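Local coordinates for aminopeptidase YwaD (Bacillus subtilis, PDB 6HC6), which removes amino acids one at a time from the N terminus of peptides, arginine, lysine and leucine among them, using two zinc ions per subunit, at residues 92-97 with 297-302; 62-67 with 250-255; 358-363 with 419-424. All coordinates share one frame; numbering follows the deposited sequence. Where two conformers were deposited one is given.

Interaction 1. Residues 92-97 with 297-302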
ATOM      1  N   PHE A  92      -3.876  -4.111 -15.649  1.00 27.30           N
ATOM      2  CA  PHE A  92      -3.579  -2.717 -15.953  1.00 28.63           C
ATOM      3  C   PHE A  92      -2.073  -2.507 -15.975  1.00 23.85           C
ATOM      4  O   PHE A  92      -1.331  -3.192 -15.271  1.00 24.54           O
ATOM      5  CB  PHE A  92      -4.225  -1.763 -14.940  1.00 22.90           C
ATOM      6  CG  PHE A  92      -3.879  -2.063 -13.513  1.00 23.95           C
ATOM      7  CD1 PHE A  92      -4.615  -2.994 -12.780  1.00 22.81           C
ATOM      8  CD2 PHE A  92      -2.839  -1.388 -12.883  1.00 22.35           C
ATOM      9  CE1 PHE A  92      -4.299  -3.268 -11.445  1.00 21.14           C
ATOM     10  CE2 PHE A  92      -2.513  -1.654 -11.544  1.00 20.99           C
ATOM     11  CZ  PHE A  92      -3.234  -2.598 -10.831  1.00 22.61           C
ATOM     12  N   ASN A  93      -1.632  -1.554 -16.793  1.00 25.61           N
ATOM     13  CA  ASN A  93      -0.214  -1.241 -16.887  1.00 27.74           C
ATOM     14  C   ASN A  93       0.245  -0.438 -15.672  1.00 25.66           C
ATOM     15  O   ASN A  93      -0.505   0.358 -15.099  1.00 25.64           O
ATOM     16  CB  ASN A  93       0.093  -0.447 -18.158  1.00 26.42           C
ATOM     17  CG  ASN A  93      -0.256  -1.205 -19.423  1.00 30.73           C
ATOM     18  OD1 ASN A  93      -0.360  -2.429 -19.425  1.00 32.16           O
ATOM     19  ND2 ASN A  93      -0.417  -0.472 -20.518  1.00 35.87           N
ATOM     20  N   ILE A  94       1.492  -0.661 -15.272  1.00 21.00           N
ATOM     21  CA  ILE A  94       2.081   0.117 -14.183  1.00 19.17           C
ATOM     22  C   ILE A  94       3.450   0.613 -14.638  1.00 26.75           C
ATOM     23  O   ILE A  94       3.946   0.159 -15.682  1.00 25.13           O
ATOM     24  CB  ILE A  94       2.188  -0.702 -12.886  1.00 19.38           C
ATOM     25  CG1 ILE A  94       3.175  -1.856 -13.052  1.00 21.65           C
ATOM     26  CG2 ILE A  94       0.813  -1.171 -12.396  1.00 21.28           C
ATOM     27  CD1 ILE A  94       3.394  -2.643 -11.780  1.00 23.48           C
ATOM     28  N   PRO A  95       4.094   1.532 -13.913  1.00 26.25           N
ATOM     29  CA  PRO A  95       5.376   2.075 -14.386  1.00 28.78           C
ATOM     30  C   PRO A  95       6.481   1.029 -14.467  1.00 30.40           C
ATOM     31  O   PRO A  95       6.420  -0.044 -13.864  1.00 28.71           O
ATOM     32  CB  PRO A  95       5.718   3.139 -13.339  1.00 29.28           C
ATOM     33  CG  PRO A  95       4.409   3.541 -12.780  1.00 32.05           C
ATOM     34  CD  PRO A  95       3.599   2.283 -12.741  1.00 22.91           C
ATOM     35  N   ASP A  96       7.515   1.373 -15.231  1.00 30.79           N
ATOM     36  CA  ASP A  96       8.719   0.561 -15.263  1.00 26.93           C
ATOM     37  C   ASP A  96       9.277   0.394 -13.856  1.00 30.26           C
ATOM     38  O   ASP A  96       9.133   1.265 -12.992  1.00 30.88           O
ATOM     39  CB  ASP A  96       9.780   1.193 -16.163  1.00 29.77           C
ATOM     40  CG  ASP A  96       9.335   1.316 -17.613  1.00 40.57           C
ATOM     41  OD1 ASP A  96       8.420   0.577 -18.036  1.00 34.27           O
ATOM     42  OD2 ASP A  96       9.928   2.146 -18.337  1.00 39.51           O
ATOM     43  N   ARG A  97       9.897  -0.753 -13.630  1.00 30.64           N
ATOM     44  CA  ARG A  97      10.489  -1.086 -12.347  1.00 27.33           C
ATOM     45  C   ARG A  97      11.997  -0.935 -12.475  1.00 29.05           C
ATOM     46  O   ARG A  97      12.597  -1.470 -13.411  1.00 28.62           O
ATOM     47  CB  ARG A  97      10.118  -2.512 -11.939  1.00 27.54           C
ATOM     48  CG  ARG A  97      10.780  -2.983 -10.649  1.00 37.55           C
ATOM     49  CD  ARG A  97      10.180  -4.306 -10.183  1.00 47.15           C
ATOM     50  NE  ARG A  97       9.823  -5.183 -11.300  1.00 58.36           N
ATOM     51  CZ  ARG A  97      10.550  -6.220 -11.710  1.00 60.96           C
ATOM     52  NH1 ARG A  97      11.691  -6.522 -11.103  1.00 59.04           N
ATOM     53  NH2 ARG A  97      10.135  -6.957 -12.733  1.00 65.76           N
ATOM     54  N   GLY A 297       1.109   3.728  -5.240  1.00 18.77           N
ATOM     55  CA  GLY A 297       0.263   4.904  -5.285  1.00 19.19           C
ATOM     56  C   GLY A 297      -1.175   4.581  -5.658  1.00 20.16           C
ATOM     57  O   GLY A 297      -1.789   5.297  -6.454  1.00 21.31           O
ATOM     58  N   LEU A 298      -1.722   3.505  -5.088  1.00 18.32           N
ATOM     59  CA  LEU A 298      -3.128   3.157  -5.278  1.00 17.72           C
ATOM     60  C   LEU A 298      -3.428   2.844  -6.740  1.00 20.36           C
ATOM     61  O   LEU A 298      -4.492   3.178  -7.247  1.00 18.09           O
ATOM     62  CB  LEU A 298      -4.055   4.279  -4.786  1.00 18.59           C
ATOM     63  CG  LEU A 298      -3.665   4.953  -3.476  1.00 18.01           C
ATOM     64  CD1 LEU A 298      -4.741   5.956  -3.028  1.00 19.01           C
ATOM     65  CD2 LEU A 298      -3.423   3.874  -2.399  1.00 22.13           C
ATOM     66  N   LEU A 299      -2.481   2.210  -7.436  1.00 18.69           N
ATOM     67  CA  LEU A 299      -2.647   2.104  -8.887  1.00 21.85           C
ATOM     68  C   LEU A 299      -3.799   1.184  -9.264  1.00 21.04           C
ATOM     69  O   LEU A 299      -4.491   1.434 -10.262  1.00 20.07           O
ATOM     70  CB  LEU A 299      -1.357   1.620  -9.539  1.00 21.65           C
ATOM     71  CG  LEU A 299      -0.182   2.583  -9.367  1.00 21.94           C
ATOM     72  CD1 LEU A 299       0.989   2.125 -10.232  1.00 22.65           C
ATOM     73  CD2 LEU A 299      -0.582   4.020  -9.709  1.00 20.44           C
ATOM     74  N   GLY A 300      -4.016   0.123  -8.498  1.00 19.71           N
ATOM     75  CA  GLY A 300      -5.082  -0.810  -8.819  1.00 18.82           C
ATOM     76  C   GLY A 300      -6.454  -0.265  -8.493  1.00 22.90           C
ATOM     77  O   GLY A 300      -7.377  -0.388  -9.301  1.00 18.97           O
ATOM     78  N   SER A 301      -6.612   0.339  -7.309  1.00 15.10           N
ATOM     79  CA  SER A 301      -7.916   0.917  -6.988  1.00 16.88           C
ATOM     80  C   SER A 301      -8.217   2.134  -7.859  1.00 23.78           C
ATOM     81  O   SER A 301      -9.376   2.347  -8.248  1.00 21.48           O
ATOM     82  CB  SER A 301      -7.986   1.268  -5.497  1.00 16.89           C
ATOM     83  OG  SER A 301      -6.912   2.107  -5.136  1.00 19.42           O
ATOM     84  N   SER A 302      -7.200   2.930  -8.200  1.00 19.65           N
ATOM     85  CA  SER A 302      -7.429   4.042  -9.122  1.00 23.72           C
ATOM     86  C   SER A 302      -7.897   3.535 -10.480  1.00 20.96           C
ATOM     87  O   SER A 302      -8.851   4.066 -11.057  1.00 24.17           O
ATOM     88  CB  SER A 302      -6.160   4.882  -9.283  1.00 25.81           C
ATOM     89  OG  SER A 302      -5.858   5.569  -8.082  1.00 28.49           O
TER

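Interaction 2. Residues 62-67 with 250-255. With ZN (zinc ion), chain D.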
ATOM      1  N   ARG A  62       5.459  -9.477  -2.242  1.00 19.79           N
ATOM      2  CA  ARG A  62       4.597  -9.458  -3.426  1.00 19.67           C
ATOM      3  C   ARG A  62       4.708  -8.082  -4.073  1.00 19.10           C
ATOM      4  O   ARG A  62       3.784  -7.270  -4.024  1.00 17.91           O
ATOM      5  CB  ARG A  62       3.164  -9.807  -3.041  1.00 17.26           C
ATOM      6  CG  ARG A  62       3.069 -11.187  -2.372  1.00 21.74           C
ATOM      7  CD  ARG A  62       1.693 -11.443  -1.768  1.00 19.20           C
ATOM      8  NE  ARG A  62       1.286 -10.391  -0.837  1.00 17.06           N
ATOM      9  CZ  ARG A  62       1.771 -10.273   0.395  1.00 18.08           C
ATOM     10  NH1 ARG A  62       2.675 -11.135   0.830  1.00 18.65           N
ATOM     11  NH2 ARG A  62       1.358  -9.284   1.187  1.00 18.00           N
ATOM     12  N   ILE A  63       5.872  -7.816  -4.659  1.00 18.37           N
ATOM     13  CA  ILE A  63       6.140  -6.508  -5.230  1.00 18.97           C
ATOM     14  C   ILE A  63       5.284  -6.324  -6.472  1.00 21.31           C
ATOM     15  O   ILE A  63       5.198  -7.222  -7.326  1.00 20.24           O
ATOM     16  CB  ILE A  63       7.632  -6.362  -5.553  1.00 21.41           C
ATOM     17  CG1 ILE A  63       8.472  -6.416  -4.277  1.00 23.57           C
ATOM     18  CG2 ILE A  63       7.892  -5.092  -6.299  1.00 20.93           C
ATOM     19  CD1 ILE A  63       9.930  -6.730  -4.577  1.00 26.34           C
ATOM     20  N   ALA A  64       4.643  -5.161  -6.575  1.00 19.05           N
ATOM     21  CA  ALA A  64       3.787  -4.873  -7.729  1.00 17.59           C
ATOM     22  C   ALA A  64       4.499  -5.162  -9.044  1.00 21.06           C
ATOM     23  O   ALA A  64       5.634  -4.726  -9.267  1.00 21.26           O
ATOM     24  CB  ALA A  64       3.340  -3.410  -7.696  1.00 20.25           C
ATOM     25  N   GLY A  65       3.811  -5.882  -9.927  1.00 19.01           N
ATOM     26  CA  GLY A  65       4.350  -6.216 -11.235  1.00 20.80           C
ATOM     27  C   GLY A  65       5.186  -7.477 -11.285  1.00 27.34           C
ATOM     28  O   GLY A  65       5.529  -7.931 -12.383  1.00 25.79           O
ATOM     29  N   THR A  66       5.510  -8.077 -10.149  1.00 23.39           N
ATOM     30  CA  THR A  66       6.436  -9.198 -10.175  1.00 23.02           C
ATOM     31  C   THR A  66       5.690 -10.524 -10.215  1.00 26.54           C
ATOM     32  O   THR A  66       4.485 -10.606  -9.973  1.00 27.60           O
ATOM     33  CB  THR A  66       7.373  -9.165  -8.965  1.00 25.03           C
ATOM     34  OG1 THR A  66       6.609  -9.384  -7.775  1.00 24.39           O
ATOM     35  CG2 THR A  66       8.077  -7.832  -8.872  1.00 28.43           C
ATOM     36  N   ALA A  67       6.442 -11.580 -10.529  1.00 25.75           N
ATOM     37  CA  ALA A  67       5.879 -12.918 -10.554  1.00 25.62           C
ATOM     38  C   ALA A  67       5.196 -13.278  -9.238  1.00 25.09           C
ATOM     39  O   ALA A  67       4.174 -13.977  -9.242  1.00 25.38           O
ATOM     40  CB  ALA A  67       6.982 -13.922 -10.893  1.00 28.39           C
ATOM     41  N   HIS A 250      -5.606  -4.463  -0.502  1.00 15.38           N
ATOM     42  CA  HIS A 250      -4.522  -4.625  -1.468  1.00 12.84           C
ATOM     43  C   HIS A 250      -3.666  -5.830  -1.107  1.00 16.61           C
ATOM     44  O   HIS A 250      -3.432  -6.115   0.067  1.00 16.43           O
ATOM     45  CB  HIS A 250      -3.680  -3.348  -1.588  1.00 11.19           C
ATOM     46  CG  HIS A 250      -2.747  -3.071  -0.438  1.00 11.95           C
ATOM     47  ND1 HIS A 250      -1.437  -3.503  -0.421  1.00 14.01           N
ATOM     48  CD2 HIS A 250      -2.896  -2.298   0.665  1.00 15.74           C
ATOM     49  CE1 HIS A 250      -0.838  -3.078   0.677  1.00 14.84           C
ATOM     50  NE2 HIS A 250      -1.690  -2.312   1.343  1.00 11.62           N
ATOM     51  N   TYR A 251      -3.201  -6.545  -2.128  1.00 13.88           N
ATOM     52  CA  TYR A 251      -2.483  -7.789  -1.888  1.00 15.84           C
ATOM     53  C   TYR A 251      -1.018  -7.690  -2.292  1.00 15.02           C
ATOM     54  O   TYR A 251      -0.294  -8.694  -2.210  1.00 18.80           O
ATOM     55  CB  TYR A 251      -3.183  -8.955  -2.600  1.00 15.11           C
ATOM     56  CG  TYR A 251      -3.100  -8.921  -4.108  1.00 15.30           C
ATOM     57  CD1 TYR A 251      -3.971  -8.141  -4.859  1.00 14.02           C
ATOM     58  CD2 TYR A 251      -2.174  -9.688  -4.777  1.00 18.53           C
ATOM     59  CE1 TYR A 251      -3.884  -8.092  -6.239  1.00 15.77           C
ATOM     60  CE2 TYR A 251      -2.085  -9.669  -6.169  1.00 22.49           C
ATOM     61  CZ  TYR A 251      -2.943  -8.865  -6.888  1.00 19.69           C
ATOM     62  OH  TYR A 251      -2.877  -8.822  -8.261  1.00 22.06           O
ATOM     63  N   ASP A 252      -0.548  -6.502  -2.679  1.00 15.91           N
ATOM     64  CA  ASP A 252       0.883  -6.329  -2.911  1.00 17.94           C
ATOM     65  C   ASP A 252       1.578  -5.844  -1.643  1.00 20.46           C
ATOM     66  O   ASP A 252       0.940  -5.409  -0.684  1.00 16.52           O
ATOM     67  CB  ASP A 252       1.139  -5.360  -4.061  1.00 15.44           C
ATOM     68  CG  ASP A 252       0.716  -3.934  -3.740  1.00 17.46           C
ATOM     69  OD1 ASP A 252      -0.416  -3.753  -3.229  1.00 16.84           O
ATOM     70  OD2 ASP A 252       1.501  -3.000  -4.026  1.00 16.36           O
ATOM     71  N   SER A 253       2.909  -5.936  -1.642  1.00 15.57           N
ATOM     72  CA  SER A 253       3.718  -5.458  -0.523  1.00 15.48           C
ATOM     73  C   SER A 253       4.944  -4.744  -1.072  1.00 17.56           C
ATOM     74  O   SER A 253       5.244  -4.821  -2.264  1.00 17.65           O
ATOM     75  CB  SER A 253       4.132  -6.598   0.417  1.00 19.77           C
ATOM     76  OG  SER A 253       5.104  -7.424  -0.190  1.00 20.46           O
ATOM     77  N   VAL A 254       5.661  -4.049  -0.192  1.00 14.19           N
ATOM     78  CA  VAL A 254       6.856  -3.301  -0.604  1.00 18.07           C
ATOM     79  C   VAL A 254       8.043  -4.255  -0.701  1.00 21.30           C
ATOM     80  O   VAL A 254       8.035  -5.337  -0.088  1.00 19.06           O
ATOM     81  CB  VAL A 254       7.166  -2.135   0.357  1.00 18.88           C
ATOM     82  CG1 VAL A 254       5.969  -1.172   0.475  1.00 17.11           C
ATOM     83  CG2 VAL A 254       7.583  -2.660   1.729  1.00 19.73           C
ATOM     84  N   PRO A 255       9.067  -3.912  -1.482  1.00 18.32           N
ATOM     85  CA  PRO A 255      10.233  -4.791  -1.600  1.00 20.01           C
ATOM     86  C   PRO A 255      10.821  -5.157  -0.245  1.00 17.92           C
ATOM     87  O   PRO A 255      10.864  -4.342   0.677  1.00 18.74           O
ATOM     88  CB  PRO A 255      11.214  -3.954  -2.428  1.00 25.35           C
ATOM     89  CG  PRO A 255      10.348  -3.123  -3.294  1.00 23.51           C
ATOM     90  CD  PRO A 255       9.141  -2.773  -2.417  1.00 21.62           C
TER
HETATM   91 ZN    ZN D 501      -1.305  -1.155   3.129  1.00 19.43          ZN
HETATM   92  O   HOH W   1      -0.649  -7.153   0.701  1.00 16.87           O
HETATM   93  O   HOH W   2       4.233  -3.462  -4.365  1.00 16.83           O
HETATM   94  O   HOH W   3      -0.927   0.386   4.343  1.00 22.27           O
HETATM   95  O   HOH W   4       0.064  -0.060   2.033  1.00 18.72           O

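Interaction 3. Residues 358-363 with 419-424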
ATOM      1  N   ILE A 358     -21.727  -5.933  18.909  1.00 42.07           N
ATOM      2  CA  ILE A 358     -20.780  -6.949  19.365  1.00 38.55           C
ATOM      3  C   ILE A 358     -20.037  -6.538  20.627  1.00 48.52           C
ATOM      4  O   ILE A 358     -19.223  -7.321  21.131  1.00 54.76           O
ATOM      5  CB  ILE A 358     -19.770  -7.322  18.260  1.00 39.63           C
ATOM      6  CG1 ILE A 358     -18.796  -6.167  17.999  1.00 31.58           C
ATOM      7  CG2 ILE A 358     -20.509  -7.730  16.995  1.00 43.63           C
ATOM      8  CD1 ILE A 358     -17.758  -6.470  16.940  1.00 32.48           C
ATOM      9  N   GLY A 359     -20.295  -5.344  21.157  1.00 43.00           N
ATOM     10  CA  GLY A 359     -19.589  -4.875  22.335  1.00 45.75           C
ATOM     11  C   GLY A 359     -18.098  -4.697  22.112  1.00 59.27           C
ATOM     12  O   GLY A 359     -17.293  -5.462  22.654  1.00 60.14           O
ATOM     13  N   PHE A 360     -17.725  -3.692  21.311  1.00 50.42           N
ATOM     14  CA  PHE A 360     -16.332  -3.346  21.026  1.00 34.43           C
ATOM     15  C   PHE A 360     -16.175  -1.845  21.266  1.00 35.64           C
ATOM     16  O   PHE A 360     -16.828  -1.038  20.599  1.00 41.41           O
ATOM     17  CB  PHE A 360     -15.970  -3.743  19.589  1.00 38.49           C
ATOM     18  CG  PHE A 360     -14.590  -3.317  19.162  1.00 35.75           C
ATOM     19  CD1 PHE A 360     -13.465  -3.883  19.742  1.00 38.73           C
ATOM     20  CD2 PHE A 360     -14.420  -2.363  18.165  1.00 33.10           C
ATOM     21  CE1 PHE A 360     -12.186  -3.495  19.347  1.00 32.68           C
ATOM     22  CE2 PHE A 360     -13.149  -1.975  17.757  1.00 33.22           C
ATOM     23  CZ  PHE A 360     -12.032  -2.544  18.349  1.00 39.81           C
ATOM     24  N   ASP A 361     -15.351  -1.458  22.246  1.00 36.20           N
ATOM     25  CA  ASP A 361     -15.278  -0.057  22.667  1.00 40.18           C
ATOM     26  C   ASP A 361     -14.025   0.662  22.179  1.00 39.45           C
ATOM     27  O   ASP A 361     -13.845   1.844  22.503  1.00 43.56           O
ATOM     28  CB  ASP A 361     -15.354   0.049  24.196  1.00 40.19           C
ATOM     29  CG  ASP A 361     -16.774   0.004  24.724  1.00 43.28           C
ATOM     30  OD1 ASP A 361     -17.721   0.347  23.978  1.00 41.49           O
ATOM     31  OD2 ASP A 361     -16.937  -0.372  25.907  1.00 45.87           O
ATOM     32  N   SER A 362     -13.161  -0.008  21.411  1.00 35.58           N
ATOM     33  CA  SER A 362     -11.903   0.568  20.939  1.00 32.81           C
ATOM     34  C   SER A 362     -11.931   0.871  19.443  1.00 31.30           C
ATOM     35  O   SER A 362     -10.933   0.694  18.734  1.00 29.73           O
ATOM     36  CB  SER A 362     -10.718  -0.341  21.281  1.00 33.22           C
ATOM     37  OG  SER A 362     -10.707  -0.688  22.667  1.00 34.82           O
ATOM     38  N   LEU A 363     -13.078   1.350  18.963  1.00 30.59           N
ATOM     39  CA  LEU A 363     -13.240   1.818  17.592  1.00 28.89           C
ATOM     40  C   LEU A 363     -13.174   3.341  17.579  1.00 30.98           C
ATOM     41  O   LEU A 363     -13.874   4.005  18.353  1.00 33.73           O
ATOM     42  CB  LEU A 363     -14.574   1.334  17.016  1.00 30.44           C
ATOM     43  CG  LEU A 363     -14.747   1.433  15.495  1.00 27.21           C
ATOM     44  CD1 LEU A 363     -13.886   0.388  14.825  1.00 28.07           C
ATOM     45  CD2 LEU A 363     -16.208   1.250  15.098  1.00 27.34           C
ATOM     46  N   GLY A 419     -11.846  -8.838  12.141  1.00 26.85           N
ATOM     47  CA  GLY A 419     -12.761  -9.574  11.279  1.00 24.42           C
ATOM     48  C   GLY A 419     -14.194  -9.549  11.779  1.00 26.76           C
ATOM     49  O   GLY A 419     -15.134  -9.333  11.004  1.00 27.75           O
ATOM     50  N   ASP A 420     -14.385  -9.771  13.081  1.00 25.38           N
ATOM     51  CA  ASP A 420     -15.738  -9.745  13.635  1.00 27.84           C
ATOM     52  C   ASP A 420     -16.358  -8.357  13.513  1.00 29.31           C
ATOM     53  O   ASP A 420     -17.550  -8.226  13.206  1.00 27.32           O
ATOM     54  CB  ASP A 420     -15.732 -10.205  15.091  1.00 32.78           C
ATOM     55  CG  ASP A 420     -15.579 -11.709  15.225  1.00 38.32           C
ATOM     56  OD1 ASP A 420     -16.039 -12.435  14.315  1.00 34.87           O
ATOM     57  OD2 ASP A 420     -15.008 -12.166  16.240  1.00 35.47           O
ATOM     58  N   LEU A 421     -15.560  -7.306  13.717  1.00 26.36           N
ATOM     59  CA  LEU A 421     -16.111  -5.953  13.653  1.00 25.98           C
ATOM     60  C   LEU A 421     -16.517  -5.590  12.228  1.00 24.18           C
ATOM     61  O   LEU A 421     -17.640  -5.129  11.994  1.00 26.32           O
ATOM     62  CB  LEU A 421     -15.102  -4.939  14.207  1.00 27.05           C
ATOM     63  CG  LEU A 421     -15.492  -3.456  14.287  1.00 24.48           C
ATOM     64  CD1 LEU A 421     -15.377  -2.719  12.930  1.00 28.29           C
ATOM     65  CD2 LEU A 421     -16.891  -3.291  14.871  1.00 26.11           C
ATOM     66  N   VAL A 422     -15.610  -5.756  11.264  1.00 23.99           N
ATOM     67  CA  VAL A 422     -15.930  -5.338   9.902  0.58 25.01           C
ATOM     68  C   VAL A 422     -16.964  -6.270   9.280  1.00 28.95           C
ATOM     69  O   VAL A 422     -17.790  -5.838   8.457  1.00 23.34           O
ATOM     70  CB  VAL A 422     -14.652  -5.251   9.045  0.58 22.90           C
ATOM     71  CG1 VAL A 422     -14.971  -4.645   7.691  0.58 20.40           C
ATOM     72  CG2 VAL A 422     -13.572  -4.430   9.763  0.58 23.19           C
ATOM     73  N   THR A 423     -16.959  -7.554   9.660  1.00 21.17           N
ATOM     74  CA  THR A 423     -18.003  -8.446   9.147  1.00 24.68           C
ATOM     75  C   THR A 423     -19.377  -8.005   9.633  1.00 27.97           C
ATOM     76  O   THR A 423     -20.348  -8.000   8.865  1.00 27.89           O
ATOM     77  CB  THR A 423     -17.727  -9.896   9.556  1.00 26.93           C
ATOM     78  OG1 THR A 423     -16.534 -10.351   8.906  1.00 22.23           O
ATOM     79  CG2 THR A 423     -18.879 -10.802   9.138  1.00 26.89           C
ATOM     80  N   ALA A 424     -19.476  -7.614  10.904  1.00 31.02           N
ATOM     81  CA  ALA A 424     -20.750  -7.136  11.419  1.00 33.18           C
ATOM     82  C   ALA A 424     -21.132  -5.808  10.787  1.00 25.28           C
ATOM     83  O   ALA A 424     -22.320  -5.537  10.585  1.00 28.33           O
ATOM     84  CB  ALA A 424     -20.696  -7.008  12.941  1.00 27.10           C
TER

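Interaction 1. Residues 92-97 with 297-302
The outer end of the F92 ring comes down on the first turn of helix 299-306, where F92 CZ lies 3.3 Å from G300 CA. G300 has no side chain, which lets the ring come this close to the helix backbone. With chi1 at 54°, CG of F92 sits between its own N and carbonyl carbon, and this sends the ring off the strand toward the helix. The carbonyl oxygen of L299 lies over one face of the ring, and F92 CE2 stays 4.0 Å from L299 CB. H303, one turn further on, meets the same ring with its own.

L299 serves the other half of the contact. Its CG stands beside its backbone N (chi1 -63°), and its CD1 methyl meets P95 CD at 3.6 Å where the two side chains reach tip to tip. The L299 side chain crosses that of I94 at about a right angle, with L299 CD1 3.9 Å from I94 CG2.

At the helix start, L298 O takes both N and OG of S302, from opposite faces of its plane. No hydrogen bond joins the two segments, so the end of edge strand 86-93 and the residues that follow it pack on the helix by shape and apolar contact.

Interaction 2. Residues 62-67 with 250-255
R62 and S253 are joined by a pair of bonds: R62 N donates almost straight (175°) to the serine's side-chain OG at 2.9 Å, and S253 N donates to R62 O, approaching from above that carbonyl's plane. OG is placed by a chi1 of 72°, between its own N and carbonyl carbon, and also bonds S257 O. The arginine side chain then bends at chi3 (-55°), which brings NE to Y251 O at 2.7 Å, with the oxygen near the guanidinium plane. S253 CB lies over one face of that group, while NH1 and NH2 bond P258 O and G259 O, so most of the buried guanidinium's N-H groups are met by backbone carbonyls.

Water ties the two loops further. One molecule joins R62 NH2 to the carbonyls of H250 and D252; another links A64 N, D252 OD2 and S253 O.

The looser end is apolar and partly exposed. I63 crosses P255 at about a right angle, its CD1 3.7 Å from P255 CB, and the type II turn from I63 to T66 leads away, with T66 OG1 closing back onto I63 O at 2.6 Å.

On the inner side D252 OD1 accepts from H250 ND1 at 3.0 Å, met from above its carboxylate plane, and OD2 accepts from E295 N. H250 NE2 binds zinc at 2.2 Å, alongside D262, D323 and two waters. D252 is thus a second-shell residue placed to limit the ring's rotation together with the zinc bond, while the R62 bonds tie the N-terminal loop to the segment that leaves the strand at H250 and carries D252.

Interaction 3. Residues 358-363 with 419-424
I358 lays its CD1 methyl against the backbone of helix 412-430, 3.7 Å from L421 CA, and crosses the L421 side chain at about a right angle. Its two branches divide the work: CD1 also touches L421 CD2 at 3.9 Å, whereas CG2 lies 4.1 Å from A424 CB, one turn along the helix.

L421 is the buried residue here, and its CG and two methyls each have a different neighbour: F360, L363 and I358. With CG anti to the backbone N (chi1 -178°), the branch extends from the helix toward the 358-363 loop. CG approaches F360 CD2 at 4.2 Å, obliquely to the ring, and CD1 meets L363 CD1 at 3.9 Å. That same L363 methyl lies at the edge of the F360 ring, in its plane, while S362 N sits over the centre of one ring face, so residues close in sequence pack on the ring. A355 and A354 of helix 346-358 add further contacts to L421 and A424.

The polar bonds here run within helix 412-430: D420 OD2 bonds Q416 NE2, and G419 O receives both N and OG1 of T423, the latter at 2.7 Å. With no hydrogen bond across, the contact is dispersive, methyls and one aromatic carbon round L421 with I358 CG2 on A424 beside it; it joins helix 412-430 to the loop between helix 346-358 and edge strand 363-367, away from the zinc site.

From the N terminus, 62-67 comes first, in the loop between helices 45-59 and 67-82, and waits for 250-255 to close interaction 2. Before that happens the chain passes 92-97, which finds its partner only at 297-302, so interactions 1 and 2 cross. Both loops take in the PA domain, and both bring segments from early in the chain against the zinc-bearing part of the fold. Their centres lie 11 Å apart and they touch, I94 CD1 being 3.7 Å from G65 CA. Interaction 3 follows in series, a shorter closure within the M28 family region. Strands 86-93 and 363-367 are the two outermost of the eight-stranded sheet, so interactions 1 and 3 fasten helices near its opposite edges, their centres 32 Å apart.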